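PDB 5HNF: restriction endonuclease R.BpuJI from Bacillus pumilus, which probably acts as a DNA-cutting endonuclease, represented here by its N-terminal DNA-binding domain in complex with pyrene- and phenanthrene-modified DNA. Local coordinates for residues A[10-15]-A[128-133]; A[39-44]-A[89-94]; A[157-162]-A[229-234]; A[33-38]-A[53-58]. All blocks are in the same frame, centred on the assembly; numbering follows the deposited sequence.

Overall arrangement
The four contacts move from DNA-facing loop to helix packing. Interactions 2 and 4 are neighbours, with centres about 13 Å apart, built on the consecutive helix 25-39, strand 42-43 and helix 44-59; Pro92 CA of interaction 2 rests on Ile36 CG2 of interaction 4 at 3.7 Å. Interaction 3 repeats the strand pairing of interaction 2 in a second small sheet about 40 Å away between centres, but adds water bridges and a capping box. Interaction 1, where an N-terminal loop meets helix 125-133, buries a lysine paired with an aspartate and adds a direct arginine-phosphate bond. All four are partly buried, and the charges of 3 and 4 lie toward the surface.

Interaction 1: A[10-15]-A[128-133]; sequences EQFRCT and VIEKVG. With nucleotides of chain B.
Lys131 NZ is held from two directions: it donates to Thr15 O at 3.0 Å and forms a salt bridge with Asp123, which lies just before helix 125-133. The donor approaches the Thr15 carbonyl from a little out of its plane. An extended chain carries the ammonium there, crossing Thr15 at about a right angle, and on the way CD and CE run beside the sulfur of Cys14, with Lys131 CE 3.8 Å from Cys14 SG. The lysine is thus buried along its methylenes, and its charge is probably balanced by the aspartate. This contact fastens the loop that precedes helix 25-39 to helix 125-133, joining parts of the DNA-binding domain more than a hundred residues apart in sequence. Beside the lysine, the Phe12 ring and the extended Glu130 chain lie alongside, pointing opposite ways. The aromatic CG stands trans to the backbone N (chi1 -176°), which sends the ring toward the helix. There Phe12 CZ comes within 3.7 Å of Glu130 OE2, the carboxylate plane turned steeply against the ring, while Lys131 CG lies near the plane of the ring at its edge, 4.4 Å from Phe12 CE1. The loop also reaches DNA: Arg13 NH1 gives an almost straight bond, 171° at the hydrogen, to OP2 of DC6 of chain B at 2.9 Å. That oxygen lies at the edge of the guanidinium, in its plane, while Thr15 CG2 lies above one face, near its margin. Arg13 NE donates to Tyr208 O, and the tyrosine adds a cation-pi contact.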
loop_
_atom_site.group_PDB
_atom_site.type_symbol
_atom_site.label_atom_id
_atom_site.label_comp_id
_atom_site.label_asym_id
_atom_site.label_seq_id
_atom_site.Cartn_x
_atom_site.Cartn_y
_atom_site.Cartn_z
ATOM N N GLU A 10 19.260 -5.016 -10.173
ATOM C CA GLU A 10 19.034 -5.598 -8.852
ATOM C C GLU A 10 17.550 -5.519 -8.556
ATOM O O GLU A 10 17.019 -4.456 -8.192
ATOM C CB GLU A 10 19.854 -4.886 -7.781
ATOM C CG GLU A 10 21.318 -5.281 -7.823
ATOM C CD GLU A 10 22.212 -4.310 -7.078
ATOM O OE1 GLU A 10 21.795 -3.780 -6.019
ATOM O OE2 GLU A 10 23.342 -4.083 -7.564
ATOM N N GLN A 11 16.868 -6.645 -8.764
ATOM C CA GLN A 11 15.414 -6.712 -8.654
ATOM C C GLN A 11 14.984 -7.381 -7.351
ATOM O O GLN A 11 15.648 -8.276 -6.827
ATOM C CB GLN A 11 14.827 -7.468 -9.852
ATOM C CG GLN A 11 14.933 -6.737 -11.179
ATOM C CD GLN A 11 13.826 -5.703 -11.378
ATOM O OE1 GLN A 11 12.660 -6.055 -11.538
ATOM N NE2 GLN A 11 14.197 -4.433 -11.388
ATOM N N PHE A 12 13.860 -6.930 -6.812
ATOM C CA PHE A 12 13.403 -7.454 -5.551
ATOM C C PHE A 12 11.894 -7.390 -5.507
ATOM O O PHE A 12 11.313 -6.302 -5.560
ATOM C CB PHE A 12 14.005 -6.668 -4.384
ATOM C CG PHE A 12 13.643 -7.223 -3.037
ATOM C CD1 PHE A 12 12.465 -6.851 -2.426
ATOM C CD2 PHE A 12 14.484 -8.114 -2.384
ATOM C CE1 PHE A 12 12.113 -7.367 -1.206
ATOM C CE2 PHE A 12 14.136 -8.620 -1.138
ATOM C CZ PHE A 12 12.957 -8.231 -0.550
ATOM N N ARG A 13 11.247 -8.547 -5.426
ATOM C CA ARG A 13 9.786 -8.545 -5.269
ATOM C C ARG A 13 9.369 -8.151 -3.860
ATOM O O ARG A 13 9.779 -8.764 -2.860
ATOM C CB ARG A 13 9.223 -9.922 -5.623
ATOM C CG ARG A 13 7.692 -10.024 -5.597
ATOM C CD ARG A 13 7.269 -11.409 -6.120
ATOM N NE ARG A 13 5.814 -11.527 -6.195
ATOM C CZ ARG A 13 5.031 -12.025 -5.238
ATOM N NH1 ARG A 13 5.531 -12.489 -4.069
ATOM N NH2 ARG A 13 3.730 -12.066 -5.461
ATOM N N CYS A 14 8.505 -7.143 -3.794
ATOM C CA CYS A 14 8.126 -6.542 -2.535
ATOM C C CYS A 14 6.622 -6.281 -2.564
ATOM O O CYS A 14 6.165 -5.292 -3.150
ATOM C CB CYS A 14 8.926 -5.264 -2.316
ATOM S SG CYS A 14 8.639 -4.467 -0.685
ATOM N N THR A 15 5.842 -7.172 -1.968
ATOM C CA THR A 15 4.393 -7.106 -2.157
ATOM C C THR A 15 3.654 -6.234 -1.165
ATOM O O THR A 15 4.185 -5.789 -0.126
ATOM C CB THR A 15 3.719 -8.483 -2.083
ATOM O OG1 THR A 15 3.931 -9.035 -0.778
ATOM C CG2 THR A 15 4.297 -9.435 -3.151
ATOM N N VAL A 128 8.481 -9.754 6.583
ATOM C CA VAL A 128 9.080 -8.611 7.269
ATOM C C VAL A 128 10.569 -8.798 7.467
ATOM O O VAL A 128 11.364 -7.923 7.159
ATOM C CB VAL A 128 8.434 -8.365 8.663
ATOM C CG1 VAL A 128 9.135 -7.221 9.375
ATOM C CG2 VAL A 128 6.930 -8.066 8.559
ATOM N N ILE A 129 10.953 -9.950 7.999
ATOM C CA ILE A 129 12.376 -10.243 8.191
ATOM C C ILE A 129 13.159 -10.223 6.878
ATOM O O ILE A 129 14.311 -9.765 6.842
ATOM C CB ILE A 129 12.558 -11.597 8.898
ATOM C CG1 ILE A 129 12.151 -11.458 10.362
ATOM C CG2 ILE A 129 14.004 -12.085 8.791
ATOM C CD1 ILE A 129 11.881 -12.766 11.046
ATOM N N GLU A 130 12.554 -10.719 5.805
ATOM C CA GLU A 130 13.167 -10.638 4.487
ATOM C C GLU A 130 13.392 -9.193 4.033
ATOM O O GLU A 130 14.485 -8.819 3.611
ATOM C CB GLU A 130 12.323 -11.362 3.451
ATOM C CG GLU A 130 12.896 -11.238 2.082
ATOM C CD GLU A 130 12.081 -11.943 1.031
ATOM O OE1 GLU A 130 11.071 -12.593 1.394
ATOM O OE2 GLU A 130 12.483 -11.870 -0.154
ATOM N N LYS A 131 12.351 -8.381 4.132
ATOM C CA LYS A 131 12.467 -6.993 3.736
ATOM C C LYS A 131 13.461 -6.209 4.607
ATOM O O LYS A 131 14.227 -5.400 4.089
ATOM C CB LYS A 131 11.070 -6.353 3.753
ATOM C CG LYS A 131 10.160 -6.965 2.666
ATOM C CD LYS A 131 8.717 -6.395 2.642
ATOM C CE LYS A 131 7.835 -7.255 1.720
ATOM N NZ LYS A 131 6.403 -6.774 1.653
ATOM N N VAL A 132 13.464 -6.441 5.921
ATOM C CA VAL A 132 14.438 -5.804 6.802
ATOM C C VAL A 132 15.859 -6.284 6.511
ATOM O O VAL A 132 16.824 -5.517 6.580
ATOM C CB VAL A 132 14.088 -6.058 8.271
ATOM C CG1 VAL A 132 15.266 -5.798 9.176
ATOM C CG2 VAL A 132 12.913 -5.170 8.664
ATOM N N GLY A 133 15.989 -7.564 6.190
ATOM C CA GLY A 133 17.284 -8.106 5.840
ATOM C C GLY A 133 17.831 -7.506 4.560
ATOM O O GLY A 133 19.059 -7.420 4.377
ATOM P P DC B 6 3.885 -14.995 -1.626
ATOM O OP1 DC B 6 5.135 -15.831 -1.720
ATOM O OP2 DC B 6 4.005 -13.559 -1.909
ATOM O "O5'" DC B 6 2.767 -15.660 -2.571
ATOM C "C5'" DC B 6 2.502 -17.059 -2.518
ATOM C "C4'" DC B 6 1.376 -17.432 -3.462
ATOM O "O4'" DC B 6 0.116 -16.980 -2.877
ATOM C "C3'" DC B 6 1.410 -16.789 -4.871
ATOM O "O3'" DC B 6 0.944 -17.754 -5.768
ATOM C "C2'" DC B 6 0.366 -15.675 -4.755
ATOM C "C1'" DC B 6 -0.654 -16.417 -3.898
ATOM N N1 DC B 6 -1.640 -15.586 -3.239
ATOM C C2 DC B 6 -2.909 -16.125 -3.002
ATOM O O2 DC B 6 -3.162 -17.233 -3.422
ATOM N N3 DC B 6 -3.838 -15.392 -2.370
ATOM C C4 DC B 6 -3.529 -14.182 -1.906
ATOM N N4 DC B 6 -4.493 -13.515 -1.250
ATOM C C5 DC B 6 -2.229 -13.602 -2.106
ATOM C C6 DC B 6 -1.307 -14.345 -2.769
#

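Interaction 2: A[39-44]-A[89-94]; sequences ICPCDK and VIFPSG
Cys42 and Ile90 form an antiparallel hydrogen-bonded pair in a three-stranded sheet where strand 42-43 flanks the 83-86/89-92 hairpin, an arrangement consistent with the small sheet of a winged-helix fold. The two bonds are unequal: Ile90 N reaches Cys42 O at 2.9 Å, practically straight at 178°, while the return bond from Cys42 N to Ile90 O is weak at 3.4 Å. Ile90 O receives a second visitor, the CA-H of Pro41, with Pro41 CA 3.3 Å away. Around this core sit apolar side chains. Pro41 CB touches Val89 CG1 at 3.7 Å and Phe91 CE1 at 3.8 Å; Val89 CG1 also lies above one face of the Phe91 ring, toward its margin. Cys40, the first residue to leave helix 25-39, turns inward, and its sulfur lies beside Ile90 CG2, the branch trans to the backbone N (CG1 at chi1 -52°). A cis peptide bond precedes Pro41 where the chain passes from helix to strand. Further out, Phe47 of helix 44-59 packs on Cys40, Cys42 and Ile90, and Tyr84 meets the Phe91 ring at a shallow angle. At the far end, Cys40 CB presses on Pro92 CD at 3.6 Å.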
loop_
_atom_site.group_PDB
_atom_site.type_symbol
_atom_site.label_atom_id
_atom_site.label_comp_id
_atom_site.label_asym_id
_atom_site.label_seq_id
_atom_site.Cartn_x
_atom_site.Cartn_y
_atom_site.Cartn_z
ATOM N N ILE A 39 -20.542 -2.415 15.518
ATOM C CA ILE A 39 -20.303 -3.497 16.486
ATOM C C ILE A 39 -19.169 -3.183 17.462
ATOM O O ILE A 39 -19.075 -3.815 18.504
ATOM C CB ILE A 39 -19.999 -4.842 15.770
ATOM C CG1 ILE A 39 -18.620 -4.836 15.118
ATOM C CG2 ILE A 39 -21.087 -5.154 14.744
ATOM C CD1 ILE A 39 -18.316 -6.115 14.388
ATOM N N CYS A 40 -18.318 -2.212 17.130
ATOM C CA CYS A 40 -17.229 -1.788 18.027
ATOM C C CYS A 40 -17.606 -0.555 18.852
ATOM O O CYS A 40 -18.311 0.320 18.353
ATOM C CB CYS A 40 -15.954 -1.484 17.225
ATOM S SG CYS A 40 -15.326 -2.845 16.232
ATOM N N PRO A 41 -17.082 -0.447 20.091
ATOM C CA PRO A 41 -16.096 -1.337 20.721
ATOM C C PRO A 41 -16.693 -2.639 21.256
ATOM O O PRO A 41 -17.802 -2.642 21.783
ATOM C CB PRO A 41 -15.538 -0.495 21.883
ATOM C CG PRO A 41 -16.062 0.890 21.683
ATOM C CD PRO A 41 -17.344 0.736 20.924
ATOM N N CYS A 42 -15.943 -3.726 21.119
ATOM C CA CYS A 42 -16.372 -5.044 21.581
ATOM C C CYS A 42 -15.178 -5.985 21.742
ATOM O O CYS A 42 -14.094 -5.717 21.209
ATOM C CB CYS A 42 -17.382 -5.647 20.607
ATOM S SG CYS A 42 -16.702 -5.995 18.968
ATOM N N ASP A 43 -15.352 -7.101 22.457
ATOM C CA ASP A 43 -14.218 -8.009 22.587
ATOM C C ASP A 43 -13.971 -8.765 21.277
ATOM O O ASP A 43 -14.793 -8.733 20.359
ATOM C CB ASP A 43 -14.383 -8.980 23.773
ATOM C CG ASP A 43 -15.577 -9.916 23.641
ATOM O OD1 ASP A 43 -16.030 -10.223 22.526
ATOM O OD2 ASP A 43 -16.053 -10.392 24.690
ATOM N N LYS A 44 -12.830 -9.438 21.186
ATOM C CA LYS A 44 -12.407 -10.018 19.916
ATOM C C LYS A 44 -13.311 -11.153 19.444
ATOM O O LYS A 44 -13.632 -11.245 18.258
ATOM C CB LYS A 44 -10.960 -10.506 19.992
ATOM C CG LYS A 44 -10.383 -10.757 18.597
ATOM C CD LYS A 44 -8.890 -11.057 18.568
ATOM C CE LYS A 44 -8.443 -11.241 17.114
ATOM N NZ LYS A 44 -6.964 -11.223 16.960
ATOM N N VAL A 89 -9.885 -5.192 23.590
ATOM C CA VAL A 89 -11.028 -4.631 22.869
ATOM C C VAL A 89 -10.672 -4.238 21.419
ATOM O O VAL A 89 -9.559 -3.797 21.156
ATOM C CB VAL A 89 -11.580 -3.395 23.609
ATOM C CG1 VAL A 89 -12.838 -2.872 22.936
ATOM C CG2 VAL A 89 -11.870 -3.737 25.055
ATOM N N ILE A 90 -11.618 -4.406 20.495
ATOM C CA ILE A 90 -11.467 -3.919 19.126
ATOM C C ILE A 90 -12.193 -2.591 18.944
ATOM O O ILE A 90 -13.365 -2.472 19.281
ATOM C CB ILE A 90 -12.010 -4.940 18.091
ATOM C CG1 ILE A 90 -11.405 -6.329 18.331
ATOM C CG2 ILE A 90 -11.779 -4.437 16.662
ATOM C CD1 ILE A 90 -9.879 -6.377 18.171
ATOM N N PHE A 91 -11.485 -1.599 18.399
ATOM C CA PHE A 91 -12.019 -0.255 18.174
ATOM C C PHE A 91 -11.971 0.116 16.690
ATOM O O PHE A 91 -11.089 -0.346 15.958
ATOM C CB PHE A 91 -11.197 0.783 18.940
ATOM C CG PHE A 91 -11.201 0.603 20.427
ATOM C CD1 PHE A 91 -12.148 1.248 21.205
ATOM C CD2 PHE A 91 -10.247 -0.186 21.043
ATOM C CE1 PHE A 91 -12.145 1.092 22.573
ATOM C CE2 PHE A 91 -10.238 -0.345 22.405
ATOM C CZ PHE A 91 -11.193 0.300 23.169
ATOM N N PRO A 92 -12.894 0.978 16.248
ATOM C CA PRO A 92 -12.755 1.643 14.949
ATOM C C PRO A 92 -11.488 2.487 14.942
ATOM O O PRO A 92 -11.181 3.158 15.943
ATOM C CB PRO A 92 -13.999 2.549 14.864
ATOM C CG PRO A 92 -14.874 2.114 15.952
ATOM C CD PRO A 92 -14.001 1.552 17.030
ATOM N N SER A 93 -10.772 2.477 13.825
ATOM C CA SER A 93 -9.551 3.273 13.704
ATOM C C SER A 93 -9.890 4.747 13.446
ATOM O O SER A 93 -11.025 5.075 13.091
ATOM C CB SER A 93 -8.682 2.738 12.566
ATOM O OG SER A 93 -9.293 3.010 11.309
ATOM N N GLY A 94 -8.894 5.615 13.585
ATOM C CA GLY A 94 -9.041 7.020 13.198
ATOM C C GLY A 94 -9.410 7.230 11.730
ATOM O O GLY A 94 -10.148 8.166 11.343
#

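Interaction 3: A[157-162]-A[229-234]; sequences QLSKDD and DGNLVK
Leu158 and Ser159 run antiparallel to Leu232 and Val233 in a short strand pairing at the edge of a small sheet, just where helix 160-168 begins. Two backbone bonds define it: Val233 N donates to Leu158 O at 3.0 Å, and Lys160 N donates to Asn231 O at 2.9 Å. Water 1 links Leu158 N to Val233 O. The partner strand belongs to the 226-229/232-235 hairpin, whose tip is a type II' turn from Asp229 to Leu232; the hairpin, with the helices that precede it, is consistent with a winged-helix subdomain. Ser159 starts the helix by a capping box: its OG, which a chi1 of 69° swings back over the helix start, accepts from Asp162 N, while Ser159 N donates to Asp162 OD2 at 2.9 Å. Arg191 forms a salt bridge with that carboxylate and probably helps to position it. Side chains close over the strands. Gln157 spans Leu232, its NE2 3.5 Å from Leu232 CD1, and Lys160 CG meets Val233 CG2 at 3.9 Å, the two chains crossing at about a right angle. At the polar rim, water 3 bridges Asp161 OD2 and Asn231 ND2, and water 4 donates to Asn231 OD1 while accepting from Asp161 N. The ammonium of Lys160 has a long, weak ion pair with a phosphate of the bound DNA.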
loop_
_atom_site.group_PDB
_atom_site.type_symbol
_atom_site.label_atom_id
_atom_site.label_comp_id
_atom_site.label_asym_id
_atom_site.label_seq_id
_atom_site.Cartn_x
_atom_site.Cartn_y
_atom_site.Cartn_z
ATOM N N GLN A 157 6.461 10.086 -20.859
ATOM C CA GLN A 157 5.378 9.419 -20.137
ATOM C C GLN A 157 5.836 8.047 -19.703
ATOM O O GLN A 157 6.530 7.342 -20.455
ATOM C CB GLN A 157 4.127 9.313 -21.000
ATOM C CG GLN A 157 3.597 10.663 -21.469
ATOM C CD GLN A 157 2.391 10.530 -22.386
ATOM O OE1 GLN A 157 1.340 11.106 -22.122
ATOM N NE2 GLN A 157 2.543 9.771 -23.467
ATOM N N LEU A 158 5.449 7.654 -18.498
ATOM C CA LEU A 158 5.857 6.353 -17.990
ATOM C C LEU A 158 4.749 5.324 -18.075
ATOM O O LEU A 158 3.579 5.642 -17.880
ATOM C CB LEU A 158 6.317 6.458 -16.542
ATOM C CG LEU A 158 7.414 7.475 -16.267
ATOM C CD1 LEU A 158 7.826 7.379 -14.804
ATOM C CD2 LEU A 158 8.614 7.233 -17.179
ATOM N N SER A 159 5.111 4.080 -18.362
ATOM C CA SER A 159 4.127 3.006 -18.349
ATOM C C SER A 159 4.060 2.339 -16.986
ATOM O O SER A 159 4.905 2.573 -16.136
ATOM C CB SER A 159 4.478 1.955 -19.399
ATOM O OG SER A 159 5.670 1.266 -19.014
ATOM N N LYS A 160 3.069 1.481 -16.806
ATOM C CA LYS A 160 2.992 0.631 -15.615
ATOM C C LYS A 160 4.252 -0.254 -15.506
ATOM O O LYS A 160 4.780 -0.480 -14.409
ATOM C CB LYS A 160 1.716 -0.237 -15.648
ATOM C CG LYS A 160 0.426 0.557 -15.458
ATOM C CD LYS A 160 -0.833 -0.305 -15.596
ATOM C CE LYS A 160 -0.935 -0.983 -16.956
ATOM N NZ LYS A 160 -2.199 -1.776 -17.113
ATOM N N ASP A 161 4.731 -0.768 -16.645
ATOM C CA ASP A 161 5.951 -1.578 -16.646
ATOM C C ASP A 161 7.181 -0.776 -16.213
ATOM O O ASP A 161 8.054 -1.308 -15.519
ATOM C CB ASP A 161 6.198 -2.191 -18.028
ATOM C CG ASP A 161 5.205 -3.296 -18.376
ATOM O OD1 ASP A 161 4.888 -4.138 -17.512
ATOM O OD2 ASP A 161 4.742 -3.335 -19.537
ATOM N N ASP A 162 7.278 0.479 -16.648
ATOM C CA ASP A 162 8.340 1.357 -16.164
ATOM C C ASP A 162 8.297 1.508 -14.640
ATOM O O ASP A 162 9.319 1.440 -13.964
ATOM C CB ASP A 162 8.239 2.748 -16.782
ATOM C CG ASP A 162 8.555 2.767 -18.256
ATOM O OD1 ASP A 162 9.434 1.990 -18.728
ATOM O OD2 ASP A 162 7.945 3.620 -18.937
ATOM N N ASP A 229 -4.124 5.320 -17.606
ATOM C CA ASP A 229 -4.716 5.524 -18.917
ATOM C C ASP A 229 -4.102 4.504 -19.879
ATOM O O ASP A 229 -3.035 4.745 -20.462
ATOM C CB ASP A 229 -4.487 6.958 -19.381
ATOM C CG ASP A 229 -5.168 7.256 -20.703
ATOM O OD1 ASP A 229 -6.102 6.509 -21.065
ATOM O OD2 ASP A 229 -4.778 8.236 -21.377
ATOM N N GLY A 230 -4.758 3.359 -20.022
ATOM C CA GLY A 230 -4.212 2.295 -20.842
ATOM C C GLY A 230 -2.930 1.752 -20.239
ATOM O O GLY A 230 -2.933 1.213 -19.134
ATOM N N ASN A 231 -1.819 1.898 -20.952
ATOM C CA ASN A 231 -0.557 1.410 -20.411
ATOM C C ASN A 231 0.138 2.456 -19.539
ATOM O O ASN A 231 1.102 2.157 -18.846
ATOM C CB ASN A 231 0.377 0.984 -21.537
ATOM C CG ASN A 231 1.287 -0.138 -21.123
ATOM O OD1 ASN A 231 0.876 -1.034 -20.393
ATOM N ND2 ASN A 231 2.538 -0.087 -21.564
ATOM N N LEU A 232 -0.359 3.685 -19.567
ATOM C CA LEU A 232 0.410 4.798 -19.026
ATOM C C LEU A 232 -0.097 5.239 -17.678
ATOM O O LEU A 232 -1.266 5.063 -17.369
ATOM C CB LEU A 232 0.368 5.986 -19.979
ATOM C CG LEU A 232 0.939 5.740 -21.374
ATOM C CD1 LEU A 232 0.771 6.998 -22.235
ATOM C CD2 LEU A 232 2.410 5.313 -21.270
ATOM N N VAL A 233 0.791 5.826 -16.886
ATOM C CA VAL A 233 0.442 6.342 -15.579
ATOM C C VAL A 233 0.650 7.841 -15.649
ATOM O O VAL A 233 1.739 8.299 -15.962
ATOM C CB VAL A 233 1.307 5.727 -14.456
ATOM C CG1 VAL A 233 0.929 6.346 -13.100
ATOM C CG2 VAL A 233 1.126 4.225 -14.400
ATOM N N LYS A 234 -0.403 8.597 -15.347
ATOM C CA LYS A 234 -0.392 10.043 -15.537
ATOM C C LYS A 234 -0.875 10.748 -14.270
ATOM O O LYS A 234 -1.846 10.325 -13.631
ATOM C CB LYS A 234 -1.297 10.446 -16.707
ATOM C CG LYS A 234 -0.936 9.801 -18.039
ATOM C CD LYS A 234 -1.924 10.244 -19.104
ATOM C CE LYS A 234 -1.647 9.592 -20.446
ATOM N NZ LYS A 234 -2.571 10.127 -21.487
HETATM O O HOH W 1 3.921 9.336 -16.943
HETATM O O HOH W 2 -5.129 0.011 -17.352
HETATM O O HOH W 3 5.170 -1.928 -21.574
HETATM O O HOH W 4 2.824 -1.440 -18.890
#

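Interaction 4: A[33-38]-A[53-58]; sequences ANIIDD and NRLIEI
Ile35 and Arg54 bring two antiparallel helices together: helix 25-39 and helix 44-59, joined through the short strand 42-43, run at 159° to each other with segment axes 10.3 Å apart, as in the helical part of a winged-helix fold. The tight part is the apolar stem, where Ile35 and Leu55 are buried. Ile35 points at the other helix and sets both CG1 and CD1 against the first methylene of the arginine, Ile35 CD1 lying 3.5 Å from Arg54 CB. The same methyl reaches the start of Leu55, coming within 3.8 Å of Leu55 N. Leu55 in turn packs on Leu28 and Tyr32 of helix 25-39 and on Leu68 of helix 65-79, so this side is continuous with the buried core between the helices. The outer side is looser and charged, with Asp38 exposed to solvent and Arg54 partly so. Arg54 folds back on itself (chi2 -77°), which lays its guanidinium beside the isoleucine, with Ile35 CG1 some 3.5 Å above one face, toward one side of it. Asp38, one turn along the helix, sits at the edge of that group, its carboxylate plane turned 41° from the guanidinium. Both bonds of the salt bridge are weak, and they share a single carboxylate oxygen: Arg54 NH1 lies 3.3 Å and Arg54 NH2 3.4 Å from Asp38 OD2.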
loop_
_atom_site.group_PDB
_atom_site.type_symbol
_atom_site.label_atom_id
_atom_site.label_comp_id
_atom_site.label_asym_id
_atom_site.label_seq_id
_atom_site.Cartn_x
_atom_site.Cartn_y
_atom_site.Cartn_z
ATOM N N ALA A 33 -16.886 -0.056 6.970
ATOM C CA ALA A 33 -16.909 1.036 7.949
ATOM C C ALA A 33 -18.132 1.003 8.869
ATOM O O ALA A 33 -18.026 1.211 10.086
ATOM C CB ALA A 33 -16.836 2.365 7.221
ATOM N N ASN A 34 -19.296 0.710 8.302
ATOM C CA ASN A 34 -20.509 0.711 9.094
ATOM C C ASN A 34 -20.570 -0.509 9.994
ATOM O O ASN A 34 -21.021 -0.425 11.122
ATOM C CB ASN A 34 -21.727 0.789 8.193
ATOM C CG ASN A 34 -22.043 2.215 7.790
ATOM O OD1 ASN A 34 -22.039 3.118 8.640
ATOM N ND2 ASN A 34 -22.327 2.435 6.508
ATOM N N ILE A 35 -20.062 -1.635 9.519
ATOM C CA ILE A 35 -20.001 -2.811 10.379
ATOM C C ILE A 35 -19.115 -2.536 11.595
ATOM O O ILE A 35 -19.539 -2.705 12.752
ATOM C CB ILE A 35 -19.500 -4.047 9.602
ATOM C CG1 ILE A 35 -20.614 -4.493 8.652
ATOM C CG2 ILE A 35 -19.158 -5.170 10.560
ATOM C CD1 ILE A 35 -20.141 -5.419 7.537
ATOM N N ILE A 36 -17.907 -2.054 11.340
ATOM C CA ILE A 36 -16.966 -1.769 12.410
ATOM C C ILE A 36 -17.536 -0.704 13.375
ATOM O O ILE A 36 -17.499 -0.864 14.596
ATOM C CB ILE A 36 -15.622 -1.326 11.819
ATOM C CG1 ILE A 36 -14.989 -2.515 11.066
ATOM C CG2 ILE A 36 -14.722 -0.766 12.906
ATOM C CD1 ILE A 36 -13.795 -2.166 10.194
ATOM N N ASP A 37 -18.040 0.388 12.822
ATOM C CA ASP A 37 -18.641 1.443 13.651
ATOM C C ASP A 37 -19.813 0.960 14.507
ATOM O O ASP A 37 -20.014 1.430 15.635
ATOM C CB ASP A 37 -19.098 2.583 12.747
ATOM C CG ASP A 37 -19.597 3.772 13.525
ATOM O OD1 ASP A 37 -18.872 4.236 14.424
ATOM O OD2 ASP A 37 -20.712 4.240 13.224
ATOM N N ASP A 38 -20.586 0.026 13.972
ATOM C CA ASP A 38 -21.764 -0.490 14.648
ATOM C C ASP A 38 -21.431 -1.461 15.779
ATOM O O ASP A 38 -21.980 -1.360 16.874
ATOM C CB ASP A 38 -22.696 -1.180 13.655
ATOM C CG ASP A 38 -23.533 -0.197 12.826
ATOM O OD1 ASP A 38 -23.529 1.034 13.074
ATOM O OD2 ASP A 38 -24.225 -0.684 11.911
ATOM N N ASN A 53 -20.845 -12.169 10.282
ATOM C CA ASN A 53 -22.283 -12.309 10.109
ATOM C C ASN A 53 -22.869 -11.124 9.358
ATOM O O ASN A 53 -23.819 -11.289 8.596
ATOM C CB ASN A 53 -22.983 -12.498 11.454
ATOM C CG ASN A 53 -22.673 -13.857 12.080
ATOM O OD1 ASN A 53 -22.054 -14.717 11.440
ATOM N ND2 ASN A 53 -23.100 -14.057 13.321
ATOM N N ARG A 54 -22.298 -9.935 9.555
ATOM C CA ARG A 54 -22.705 -8.767 8.784
ATOM C C ARG A 54 -22.179 -8.772 7.352
ATOM O O ARG A 54 -22.913 -8.456 6.413
ATOM C CB ARG A 54 -22.260 -7.478 9.488
ATOM C CG ARG A 54 -23.090 -7.125 10.710
ATOM C CD ARG A 54 -24.432 -6.512 10.313
ATOM N NE ARG A 54 -24.260 -5.244 9.602
ATOM C CZ ARG A 54 -24.069 -4.073 10.200
ATOM N NH1 ARG A 54 -24.026 -3.998 11.528
ATOM N NH2 ARG A 54 -23.921 -2.976 9.470
ATOM N N LEU A 55 -20.909 -9.108 7.169
ATOM C CA LEU A 55 -20.310 -9.041 5.845
ATOM C C LEU A 55 -20.890 -10.055 4.870
ATOM O O LEU A 55 -20.994 -9.772 3.679
ATOM C CB LEU A 55 -18.799 -9.243 5.933
ATOM C CG LEU A 55 -18.079 -9.041 4.610
ATOM C CD1 LEU A 55 -18.283 -7.630 4.098
ATOM C CD2 LEU A 55 -16.585 -9.341 4.790
ATOM N N ILE A 56 -21.292 -11.223 5.371
ATOM C CA ILE A 56 -21.824 -12.244 4.480
ATOM C C ILE A 56 -23.120 -11.773 3.813
ATOM O O ILE A 56 -23.448 -12.213 2.712
ATOM C CB ILE A 56 -22.046 -13.587 5.224
ATOM C CG1 ILE A 56 -22.088 -14.737 4.214
ATOM C CG2 ILE A 56 -23.279 -13.523 6.120
ATOM C CD1 ILE A 56 -22.130 -16.141 4.851
ATOM N N GLU A 57 -23.833 -10.848 4.461
ATOM C CA GLU A 57 -25.034 -10.260 3.879
ATOM C C GLU A 57 -24.689 -9.513 2.597
ATOM O O GLU A 57 -25.500 -9.425 1.671
ATOM C CB GLU A 57 -25.702 -9.293 4.868
ATOM C CG GLU A 57 -25.911 -9.874 6.268
ATOM C CD GLU A 57 -27.111 -10.791 6.350
ATOM O OE1 GLU A 57 -27.819 -10.922 5.328
ATOM O OE2 GLU A 57 -27.351 -11.375 7.434
ATOM N N ILE A 58 -23.475 -8.975 2.551
ATOM C CA ILE A 58 -23.030 -8.174 1.430
ATOM C C ILE A 58 -22.368 -9.035 0.352
ATOM O O ILE A 58 -22.685 -8.896 -0.833
ATOM C CB ILE A 58 -22.027 -7.077 1.872
ATOM C CG1 ILE A 58 -22.671 -6.129 2.881
ATOM C CG2 ILE A 58 -21.537 -6.271 0.660
ATOM C CD1 ILE A 58 -23.986 -5.573 2.415
#